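Local structure of Lin1909 protein (Listeria innocua, 3FIJ) at residues T161-L164 against A165-H168; Q224-P227 against E228-Q231. The protein is uncharacterised but probably acts as a gamma-glutamyl-gamma-aminobutyrate hydrolase of the class I glutamine amidotransferase-like family and binds manganese. All coordinates share one frame; numbering follows the deposited sequence.

Contact 1: residues T161-L164 against A165-H168; sequences TSEL and AKHH
Overlapping hydrogen-bonded turns, Glu163 to Lys166 and Leu164 to His167, coil the loop between strands 154-158 and 172-174, on the mixed sheet of this class I glutamine amidotransferase-like fold. At the entrance to the coil, Ser162 OG accepts from Ala165 N at 3.1 Å and also bonds to Glu159 O, so this hydroxyl ties the coil to the chain just before it. Lys166 N then bonds to Glu163 O at 2.8 Å. Leu164 O is gripped twice, by His167 N and by His168 N, each 2.8 Å away. Two donors on one oxygen fix the far end of the coil.

Among the side chains, Glu163 doubles back over the turn. Its CG stands opposite the backbone N (chi1 -178°), and the bend at chi2 (79°) swings the carboxylate across the extended Lys166 chain. The resulting salt bridge is loose, with OE1 3.3 Å from Lys166 NZ. OE2 lies beside Lys166 CD and also takes a weak hydrogen bond from Trp211 NE1. The start of the coil is anchored to the sheet by Glu204 of strand 200-205, whose two carboxylate oxygens accept the backbone N-H groups of Glu163 and Leu164, and by Leu164 touching Ala193 of strand 189-195 and Ala202 of strand 200-205. One branch of the leucine turns to the imidazole four residues on: Leu164 CD1 rests 3.7 Å from His168 CD2, the two side chains crossing at a slant.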
loop_
_atom_site.group_PDB
_atom_site.type_symbol
_atom_site.label_atom_id
_atom_site.label_comp_id
_atom_site.label_asym_id
_atom_site.label_seq_id
_atom_site.Cartn_x
_atom_site.Cartn_y
_atom_site.Cartn_z
ATOM N N THR A 161 33.858 7.881 36.427
ATOM C CA THR A 161 34.744 6.769 36.760
ATOM C C THR A 161 34.439 5.522 35.940
ATOM O O THR A 161 35.117 4.507 36.083
ATOM C CB THR A 161 34.583 6.361 38.236
ATOM O OG1 THR A 161 33.185 6.196 38.519
ATOM C CG2 THR A 161 35.176 7.412 39.165
ATOM N N SER A 162 33.422 5.593 35.084
ATOM C CA SER A 162 33.016 4.433 34.297
ATOM C C SER A 162 33.791 4.149 33.015
ATOM O O SER A 162 34.450 5.022 32.445
ATOM C CB SER A 162 31.538 4.548 33.939
ATOM O OG SER A 162 31.352 5.484 32.894
ATOM N N GLU A 163 33.690 2.900 32.568
ATOM C CA GLU A 163 34.326 2.461 31.337
ATOM C C GLU A 163 33.761 3.346 30.231
ATOM O O GLU A 163 34.496 3.824 29.367
ATOM C CB GLU A 163 33.964 1.000 31.066
ATOM C CG GLU A 163 34.590 0.377 29.822
ATOM C CD GLU A 163 36.041 -0.043 30.027
ATOM O OE1 GLU A 163 36.382 -0.448 31.156
ATOM O OE2 GLU A 163 36.831 0.016 29.057
ATOM N N LEU A 164 32.450 3.570 30.277
ATOM C CA LEU A 164 31.774 4.391 29.274
ATOM C C LEU A 164 32.462 5.734 29.143
ATOM O O LEU A 164 32.690 6.222 28.028
ATOM C CB LEU A 164 30.305 4.613 29.653
ATOM C CG LEU A 164 29.452 5.310 28.591
ATOM C CD1 LEU A 164 29.439 4.461 27.321
ATOM C CD2 LEU A 164 28.033 5.514 29.109
ATOM N N ALA A 165 32.807 6.319 30.291
ATOM C CA ALA A 165 33.468 7.620 30.339
ATOM C C ALA A 165 34.817 7.643 29.618
ATOM O O ALA A 165 35.347 8.712 29.327
ATOM C CB ALA A 165 33.631 8.075 31.799
ATOM N N LYS A 166 35.370 6.469 29.331
ATOM C CA LYS A 166 36.643 6.391 28.616
ATOM C C LYS A 166 36.397 6.665 27.139
ATOM O O LYS A 166 37.332 6.904 26.372
ATOM C CB LYS A 166 37.257 4.995 28.733
ATOM C CG LYS A 166 37.650 4.569 30.129
ATOM C CD LYS A 166 38.286 3.184 30.103
ATOM C CE LYS A 166 38.608 2.689 31.508
ATOM N NZ LYS A 166 39.175 1.306 31.496
ATOM N N HIS A 167 35.130 6.627 26.740
ATOM C CA HIS A 167 34.794 6.834 25.343
ATOM C C HIS A 167 33.774 7.940 25.080
ATOM O O HIS A 167 33.728 8.495 23.988
ATOM C CB HIS A 167 34.315 5.509 24.751
ATOM C CG HIS A 167 35.248 4.363 25.007
ATOM N ND1 HIS A 167 35.072 3.475 26.050
ATOM C CD2 HIS A 167 36.371 3.967 24.367
ATOM C CE1 HIS A 167 36.045 2.585 26.038
ATOM N NE2 HIS A 167 36.850 2.859 25.026
ATOM N N HIS A 168 32.961 8.265 26.079
ATOM C CA HIS A 168 31.957 9.310 25.920
ATOM C C HIS A 168 32.065 10.413 26.979
ATOM O O HIS A 168 32.281 10.139 28.160
ATOM C CB HIS A 168 30.535 8.719 25.976
ATOM C CG HIS A 168 30.156 7.887 24.786
ATOM N ND1 HIS A 168 30.774 8.006 23.561
ATOM C CD2 HIS A 168 29.182 6.960 24.626
ATOM C CE1 HIS A 168 30.197 7.186 22.697
ATOM N NE2 HIS A 168 29.227 6.540 23.318
#

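Contact 2: residues Q224-P227 against E228-Q231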
loop_
_atom_site.group_PDB
_atom_site.type_symbol
_atom_site.label_atom_id
_atom_site.label_comp_id
_atom_site.label_asym_id
_atom_site.label_seq_id
_atom_site.Cartn_x
_atom_site.Cartn_y
_atom_site.Cartn_z
ATOM N N GLN A 224 28.999 5.379 11.965
ATOM C CA GLN A 224 29.425 5.838 10.654
ATOM C C GLN A 224 29.640 7.366 10.671
ATOM O O GLN A 224 30.442 7.900 9.898
ATOM C CB GLN A 224 28.373 5.458 9.600
ATOM C CG GLN A 224 27.898 4.003 9.695
ATOM C CD GLN A 224 26.692 3.793 10.636
ATOM O OE1 GLN A 224 26.639 4.328 11.748
ATOM N NE2 GLN A 224 25.729 2.990 10.183
ATOM N N THR A 225 28.934 8.065 11.557
ATOM C CA THR A 225 29.060 9.517 11.638
ATOM C C THR A 225 29.284 10.038 13.048
ATOM O O THR A 225 28.951 11.181 13.340
ATOM C CB THR A 225 27.812 10.226 11.093
ATOM O OG1 THR A 225 26.705 10.000 11.979
ATOM C CG2 THR A 225 27.464 9.700 9.704
ATOM N N ASP A 226 29.840 9.208 13.921
ATOM C CA ASP A 226 30.102 9.613 15.301
ATOM C C ASP A 226 31.275 8.779 15.794
ATOM O O ASP A 226 31.100 7.670 16.284
ATOM C CB ASP A 226 28.869 9.363 16.175
ATOM C CG ASP A 226 29.041 9.876 17.599
ATOM O OD1 ASP A 226 28.764 9.106 18.540
ATOM O OD2 ASP A 226 29.441 11.049 17.782
ATOM N N PRO A 227 32.496 9.312 15.664
ATOM C CA PRO A 227 33.707 8.600 16.091
ATOM C C PRO A 227 33.628 7.940 17.460
ATOM O O PRO A 227 34.080 6.806 17.634
ATOM C CB PRO A 227 34.782 9.680 16.021
ATOM C CG PRO A 227 34.314 10.525 14.847
ATOM C CD PRO A 227 32.824 10.644 15.117
ATOM N N GLU A 228 33.052 8.635 18.428
ATOM C CA GLU A 228 32.949 8.091 19.777
ATOM C C GLU A 228 32.164 6.779 19.794
ATOM O O GLU A 228 32.505 5.847 20.520
ATOM C CB GLU A 228 32.304 9.127 20.691
ATOM C CG GLU A 228 32.954 10.498 20.552
ATOM C CD GLU A 228 32.410 11.525 21.521
ATOM O OE1 GLU A 228 31.179 11.528 21.753
ATOM O OE2 GLU A 228 33.210 12.336 22.038
ATOM N N SER A 229 31.114 6.707 18.985
ATOM C CA SER A 229 30.319 5.500 18.903
ATOM C C SER A 229 31.191 4.352 18.403
ATOM O O SER A 229 31.145 3.230 18.934
ATOM C CB SER A 229 29.148 5.714 17.956
ATOM O OG SER A 229 28.192 6.571 18.544
ATOM N N GLU A 230 31.993 4.630 17.381
ATOM C CA GLU A 230 32.870 3.604 16.841
ATOM C C GLU A 230 33.808 3.051 17.920
ATOM O O GLU A 230 34.119 1.860 17.929
ATOM C CB GLU A 230 33.690 4.152 15.676
ATOM C CG GLU A 230 34.539 3.087 15.026
ATOM C CD GLU A 230 35.373 3.609 13.878
ATOM O OE1 GLU A 230 34.842 4.381 13.053
ATOM O OE2 GLU A 230 36.561 3.232 13.798
ATOM N N GLN A 231 34.256 3.917 18.825
ATOM C CA GLN A 231 35.142 3.489 19.905
ATOM C C GLN A 231 34.523 2.368 20.740
ATOM O O GLN A 231 35.229 1.488 21.246
ATOM C CB GLN A 231 35.470 4.662 20.824
ATOM C CG GLN A 231 36.428 5.679 20.249
ATOM C CD GLN A 231 36.805 6.720 21.284
ATOM O OE1 GLN A 231 37.291 6.387 22.376
ATOM N NE2 GLN A 231 36.575 7.989 20.956
#
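Where the loop leaving strand 212-215 turns into helix 227-241, the backbone passes from an extended residue, Asp226 (phi/psi -153/93°), to helical values from Pro227 onward, and Asp226 is the N-cap. Its carbonyl oxygen takes two weak bonds from the first turn, from Ser229 N at 2.9 Å and from Glu230 N at 3.4 Å. The i to i+4 pattern, begun weakly by Glu230 N on Asp226 O, continues with Gln231 N on Pro227 O at 3.1 Å. Pro227 suits the first helical position, since a proline has no N-H to donate and this one follows the N-cap directly.

The cap itself is made by the side chain. With CG opposite the backbone N, Asp226 folds its carboxylate over the N-terminal end of the helix, and OD1 accepts twice from Ser229. The capping bond, Ser229 N to OD1 at 3.4 Å, is weak; the shorter comes from the serine hydroxyl, which meets the anti lone pair of OD1, facing away from OD2. An aspartate at a helix start would be expected to gain from the helix dipole. Glu228, in the same first turn, probably adds a second negative charge, its OE1 4.4 Å from Asp226 OD2. Lys172 lies within long, weak ion-pair range of both acids and may soften that opposition. Glu230 points its polar end another way, to a salt bridge with Lys39, while its CB sits 3.3 Å from Pro227 O. Within the cap, the tightest approach is Ser229 OG to Asp226 OD1, at 2.6 Å.

Both contacts are local turns in which a side-chain oxygen accepts from a backbone N-H three residues on, weakly in contact 2, yet their settings differ. Contact 1 is partly buried, coiled over the sheet, and is held by the doubly accepting Leu164 O and the Glu204 anchor; contact 2 lies at the surface and starts a long helix with a carboxylate cap amid several charges. The two meet directly: the imidazoles of contact 1 pack against the first turn of helix 227-241, with His167 CD2 3.3 Å from Gln231 OE1 and His168 ND1 3.4 Å from Glu228 CB. The loop coil thus sits between the sheet and the helix start.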